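Local coordinates for protein soluble cytochrome b558 (PDB 1CXY) that binds a single heme and probably carries electrons, as a soluble bacterial member of the cytochrome b5 family, at residues A27-Y38 and L77-L86. Residues are numbered along the deposited sequence; the frame is centred on the assembly and turned at random.
Sequences AIHGKVYDLTPY and LLQRYLIGTL. With HEM (protoporphyrin IX containing Fe), chain B.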
loop_
_atom_site.group_PDB
_atom_site.type_symbol
_atom_site.label_atom_id
_atom_site.label_comp_id
_atom_site.label_asym_id
_atom_site.label_seq_id
_atom_site.Cartn_x
_atom_site.Cartn_y
_atom_site.Cartn_z
ATOM N N ALA A 27 -1.660 -1.329 4.668
ATOM C CA ALA A 27 -0.870 -0.994 5.860
ATOM C C ALA A 27 0.546 -1.517 5.558
ATOM O O ALA A 27 0.722 -2.681 5.159
ATOM C CB ALA A 27 -1.419 -1.610 7.132
ATOM N N ILE A 28 1.557 -0.683 5.692
ATOM C CA ILE A 28 2.963 -1.042 5.430
ATOM C C ILE A 28 3.801 -0.399 6.541
ATOM O O ILE A 28 3.652 0.803 6.783
ATOM C CB ILE A 28 3.472 -0.538 4.077
ATOM C CG1 ILE A 28 2.764 -1.245 2.919
ATOM C CG2 ILE A 28 4.985 -0.729 3.913
ATOM C CD1 ILE A 28 2.906 -0.535 1.581
ATOM N N HIS A 29 4.632 -1.186 7.237
ATOM C CA HIS A 29 5.441 -0.627 8.319
ATOM C C HIS A 29 4.658 0.160 9.356
ATOM O O HIS A 29 5.107 1.235 9.798
ATOM C CB HIS A 29 6.538 0.278 7.723
ATOM C CG HIS A 29 7.572 -0.495 6.957
ATOM N ND1 HIS A 29 8.098 -1.665 7.442
ATOM C CD2 HIS A 29 8.181 -0.236 5.778
ATOM C CE1 HIS A 29 8.973 -2.122 6.554
ATOM N NE2 HIS A 29 9.014 -1.309 5.536
ATOM N N GLY A 30 3.484 -0.328 9.752
ATOM C CA GLY A 30 2.670 0.334 10.762
ATOM C C GLY A 30 2.002 1.624 10.287
ATOM O O GLY A 30 1.466 2.334 11.151
ATOM N N LYS A 31 2.035 1.958 9.014
ATOM C CA LYS A 31 1.419 3.179 8.497
ATOM C C LYS A 31 0.326 2.746 7.508
ATOM O O LYS A 31 0.395 1.665 6.927
ATOM C CB LYS A 31 2.413 4.137 7.849
ATOM C CG LYS A 31 3.386 4.739 8.866
ATOM C CD LYS A 31 4.563 5.447 8.210
ATOM C CE LYS A 31 5.606 4.474 7.687
ATOM N NZ LYS A 31 6.349 3.769 8.761
ATOM N N VAL A 32 -0.675 3.612 7.383
ATOM C CA VAL A 32 -1.806 3.348 6.499
ATOM C C VAL A 32 -1.806 4.308 5.321
ATOM O O VAL A 32 -1.560 5.509 5.446
ATOM C CB VAL A 32 -3.133 3.435 7.284
ATOM C CG1 VAL A 32 -4.326 3.240 6.335
ATOM C CG2 VAL A 32 -3.176 2.361 8.367
ATOM N N TYR A 33 -2.011 3.746 4.118
ATOM C CA TYR A 33 -1.929 4.514 2.889
ATOM C C TYR A 33 -3.193 4.324 2.047
ATOM O O TYR A 33 -3.686 3.197 1.904
ATOM C CB TYR A 33 -0.759 3.957 2.035
ATOM C CG TYR A 33 0.586 4.013 2.733
ATOM C CD1 TYR A 33 0.976 2.987 3.580
ATOM C CD2 TYR A 33 1.401 5.131 2.599
ATOM C CE1 TYR A 33 2.193 3.037 4.254
ATOM C CE2 TYR A 33 2.625 5.180 3.271
ATOM C CZ TYR A 33 2.984 4.151 4.097
ATOM O OH TYR A 33 4.186 4.222 4.781
ATOM N N ASP A 34 -3.678 5.372 1.420
ATOM C CA ASP A 34 -4.825 5.285 0.515
ATOM C C ASP A 34 -4.270 5.364 -0.910
ATOM O O ASP A 34 -3.862 6.410 -1.401
ATOM C CB ASP A 34 -5.812 6.415 0.798
ATOM C CG ASP A 34 -6.951 6.406 -0.219
ATOM O OD1 ASP A 34 -6.934 5.618 -1.179
ATOM O OD2 ASP A 34 -7.874 7.227 0.018
ATOM N N LEU A 35 -4.077 4.162 -1.470
ATOM C CA LEU A 35 -3.384 4.027 -2.746
ATOM C C LEU A 35 -4.263 3.959 -3.971
ATOM O O LEU A 35 -3.797 3.762 -5.108
ATOM C CB LEU A 35 -2.510 2.760 -2.609
ATOM C CG LEU A 35 -1.302 2.945 -1.675
ATOM C CD1 LEU A 35 -0.770 1.620 -1.141
ATOM C CD2 LEU A 35 -0.189 3.695 -2.406
ATOM N N THR A 36 -5.556 4.245 -3.788
ATOM C CA THR A 36 -6.523 4.211 -4.894
ATOM C C THR A 36 -6.108 4.983 -6.131
ATOM O O THR A 36 -6.081 4.433 -7.255
ATOM C CB THR A 36 -7.910 4.667 -4.415
ATOM O OG1 THR A 36 -8.226 3.966 -3.212
ATOM C CG2 THR A 36 -8.966 4.343 -5.465
ATOM N N PRO A 37 -5.676 6.236 -6.030
ATOM C CA PRO A 37 -5.226 7.023 -7.166
ATOM C C PRO A 37 -3.949 6.446 -7.775
ATOM O O PRO A 37 -3.759 6.565 -8.995
ATOM C CB PRO A 37 -4.966 8.440 -6.613
ATOM C CG PRO A 37 -4.711 8.164 -5.153
ATOM C CD PRO A 37 -5.692 7.066 -4.808
ATOM N N TYR A 38 -3.124 5.781 -6.989
ATOM C CA TYR A 38 -1.855 5.268 -7.532
ATOM C C TYR A 38 -2.002 3.988 -8.322
ATOM O O TYR A 38 -1.219 3.748 -9.243
ATOM C CB TYR A 38 -0.854 5.093 -6.374
ATOM C CG TYR A 38 0.499 4.650 -6.910
ATOM C CD1 TYR A 38 0.882 3.318 -6.839
ATOM C CD2 TYR A 38 1.292 5.555 -7.596
ATOM C CE1 TYR A 38 2.083 2.917 -7.408
ATOM C CE2 TYR A 38 2.498 5.158 -8.158
ATOM C CZ TYR A 38 2.872 3.832 -8.066
ATOM O OH TYR A 38 4.060 3.447 -8.643
ATOM N N LEU A 77 7.400 8.022 -3.278
ATOM C CA LEU A 77 6.071 8.010 -3.877
ATOM C C LEU A 77 5.069 7.374 -2.918
ATOM O O LEU A 77 3.959 7.900 -2.771
ATOM C CB LEU A 77 6.060 7.259 -5.204
ATOM C CG LEU A 77 6.857 7.826 -6.376
ATOM C CD1 LEU A 77 6.687 6.869 -7.560
ATOM C CD2 LEU A 77 6.369 9.216 -6.753
ATOM N N LEU A 78 5.436 6.292 -2.227
ATOM C CA LEU A 78 4.527 5.654 -1.272
ATOM C C LEU A 78 4.121 6.638 -0.174
ATOM O O LEU A 78 2.954 6.748 0.159
ATOM C CB LEU A 78 5.167 4.408 -0.633
ATOM C CG LEU A 78 4.421 3.798 0.572
ATOM C CD1 LEU A 78 3.012 3.326 0.176
ATOM C CD2 LEU A 78 5.177 2.641 1.201
ATOM N N GLN A 79 5.112 7.380 0.361
ATOM C CA GLN A 79 4.802 8.292 1.465
ATOM C C GLN A 79 3.779 9.352 1.136
ATOM O O GLN A 79 2.981 9.733 2.018
ATOM C CB GLN A 79 6.078 8.973 2.028
ATOM C CG GLN A 79 5.742 9.452 3.466
ATOM C CD GLN A 79 6.883 10.296 4.026
ATOM O OE1 GLN A 79 6.920 11.493 3.774
ATOM N NE2 GLN A 79 7.780 9.662 4.756
ATOM N N ARG A 80 3.687 9.817 -0.093
ATOM C CA ARG A 80 2.676 10.785 -0.506
ATOM C C ARG A 80 1.272 10.252 -0.231
ATOM O O ARG A 80 0.411 11.080 0.028
ATOM C CB ARG A 80 2.840 11.103 -1.992
ATOM C CG ARG A 80 1.806 12.018 -2.624
ATOM N N TYR A 81 1.025 8.948 -0.278
ATOM C CA TYR A 81 -0.343 8.430 -0.103
ATOM C C TYR A 81 -0.640 8.104 1.347
ATOM O O TYR A 81 -1.689 7.545 1.665
ATOM C CB TYR A 81 -0.488 7.182 -1.008
ATOM C CG TYR A 81 -0.327 7.573 -2.462
ATOM C CD1 TYR A 81 0.878 7.278 -3.109
ATOM C CD2 TYR A 81 -1.319 8.279 -3.129
ATOM C CE1 TYR A 81 1.059 7.659 -4.423
ATOM C CE2 TYR A 81 -1.141 8.654 -4.459
ATOM C CZ TYR A 81 0.066 8.352 -5.071
ATOM O OH TYR A 81 0.286 8.738 -6.379
ATOM N N LEU A 82 0.223 8.514 2.285
ATOM C CA LEU A 82 0.015 8.278 3.707
ATOM C C LEU A 82 -1.286 8.902 4.190
ATOM O O LEU A 82 -1.586 10.049 3.842
ATOM C CB LEU A 82 1.146 8.958 4.512
ATOM C CG LEU A 82 1.063 8.803 6.037
ATOM C CD1 LEU A 82 1.310 7.341 6.373
ATOM C CD2 LEU A 82 2.128 9.693 6.690
ATOM N N ILE A 83 -2.098 8.201 4.987
ATOM C CA ILE A 83 -3.262 8.849 5.598
ATOM C C ILE A 83 -3.300 8.664 7.113
ATOM O O ILE A 83 -4.107 9.331 7.778
ATOM C CB ILE A 83 -4.611 8.412 4.995
ATOM C CG1 ILE A 83 -4.802 6.893 5.126
ATOM C CG2 ILE A 83 -4.711 8.828 3.523
ATOM C CD1 ILE A 83 -6.221 6.400 4.837
ATOM N N GLY A 84 -2.482 7.791 7.689
ATOM C CA GLY A 84 -2.499 7.604 9.150
ATOM C C GLY A 84 -1.595 6.464 9.598
ATOM O O GLY A 84 -0.766 5.980 8.834
ATOM N N THR A 85 -1.718 6.118 10.884
ATOM C CA THR A 85 -0.943 5.011 11.434
ATOM C C THR A 85 -1.877 3.872 11.835
ATOM O O THR A 85 -3.098 4.030 11.921
ATOM C CB THR A 85 -0.131 5.409 12.681
ATOM O OG1 THR A 85 -1.049 5.854 13.685
ATOM C CG2 THR A 85 0.838 6.535 12.334
ATOM N N LEU A 86 -1.288 2.711 12.042
ATOM C CA LEU A 86 -2.017 1.509 12.420
ATOM C C LEU A 86 -1.979 1.308 13.928
ATOM O O LEU A 86 -0.867 1.451 14.483
ATOM C CB LEU A 86 -1.342 0.342 11.685
ATOM C CG LEU A 86 -2.092 -0.973 11.560
ATOM C CD1 LEU A 86 -3.366 -0.769 10.755
ATOM C CD2 LEU A 86 -1.192 -2.038 10.975
HETATM C CHA HEM B . 7.899 -1.749 -9.299
HETATM C CHB HEM B . 5.596 -5.145 -6.740
HETATM C CHC HEM B . 3.487 -1.686 -4.101
HETATM C CHD HEM B . 5.882 1.715 -6.575
HETATM C C1A HEM B . 7.376 -2.958 -8.909
HETATM C C2A HEM B . 7.560 -4.226 -9.589
HETATM C C3A HEM B . 6.942 -5.162 -8.855
HETATM C C4A HEM B . 6.326 -4.496 -7.715
HETATM C CMA HEM B . 6.828 -6.680 -9.116
HETATM C CAA HEM B . 8.382 -4.445 -10.882
HETATM C CBA HEM B . 9.702 -5.266 -10.702
HETATM C CGA HEM B . 10.812 -4.466 -10.082
HETATM O O1A HEM B . 10.735 -3.213 -10.134
HETATM O O2A HEM B . 11.791 -5.054 -9.555
HETATM C C1B HEM B . 4.853 -4.500 -5.764
HETATM C C2B HEM B . 4.063 -5.146 -4.746
HETATM C C3B HEM B . 3.506 -4.192 -3.996
HETATM C C4B HEM B . 3.896 -2.919 -4.557
HETATM C CMB HEM B . 3.989 -6.685 -4.577
HETATM C CAB HEM B . 2.591 -4.368 -2.764
HETATM C CBB HEM B . 2.677 -3.597 -1.680
HETATM C C1C HEM B . 3.942 -0.468 -4.548
HETATM C C2C HEM B . 3.553 0.822 -4.024
HETATM C C3C HEM B . 4.224 1.770 -4.695
HETATM C C4C HEM B . 5.071 1.083 -5.668
HETATM C CMC HEM B . 2.545 0.976 -2.866
HETATM C CAC HEM B . 4.256 3.302 -4.536
HETATM C CBC HEM B . 3.197 4.052 -4.309
HETATM C C1D HEM B . 6.653 1.055 -7.512
HETATM C C2D HEM B . 7.626 1.697 -8.358
HETATM C C3D HEM B . 8.186 0.738 -9.102
HETATM C C4D HEM B . 7.588 -0.522 -8.743
HETATM C CMD HEM B . 7.912 3.218 -8.366
HETATM C CAD HEM B . 9.336 0.861 -10.138
HETATM C CBD HEM B . 10.625 0.263 -9.503
HETATM C CGD HEM B . 11.062 0.922 -8.220
HETATM O O1D HEM B . 11.355 0.245 -7.213
HETATM O O2D HEM B . 11.177 2.182 -8.205
HETATM N NA HEM B . 6.588 -3.149 -7.785
HETATM N NB HEM B . 4.745 -3.122 -5.628
HETATM N NC HEM B . 4.849 -0.268 -5.569
HETATM N ND HEM B . 6.660 -0.311 -7.745
HETATM FE FE HEM B . 5.739 -1.714 -6.645
HETATM O O HOH W 1 2.076 1.955 13.934
HETATM O O HOH W 2 -1.247 8.346 -8.752
#
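Val32 and Gly84 form a hydrogen-bonded antiparallel pair, Val32 N giving a nearly straight bond to Gly84 O (2.8 Å). Val32 O receives Ile83 N at 2.8 Å and, weakly, Gly84 N, a classic beta bulge; beyond it Asp34 N bonds to Tyr81 O (3.0 Å), and at the other end Leu86 N reaches Gly30 O, where a water also links Gly30 O with Leu86 O. Apolar contacts flank the ladder. Leu78, its CG anti to the backbone N (chi1 169°), lays CD1 over one face of the Tyr33 ring, 3.5 Å from the centroid, and meets Ile28 tip to tip through CD2. Val32 CG2 touches Leu86 CD1. The Tyr81 ring takes Tyr38 CB over one face, 3.6 Å from Tyr81 CZ, while Leu35 CD2 and Pro37 CG pack obliquely against it. An alanine in place of Tyr81 is likely to open a gap beside Leu35, Pro37 and Tyr38, leaving Tyr38 freer to shift against the heme vinyl carbon CBC, which lies 3.5 Å from Tyr38 CE1. The arrangement, in which a C-terminal strand pairs with the central hairpin and the preceding helix helps line the heme pocket, is that of the cytochrome b5 fold.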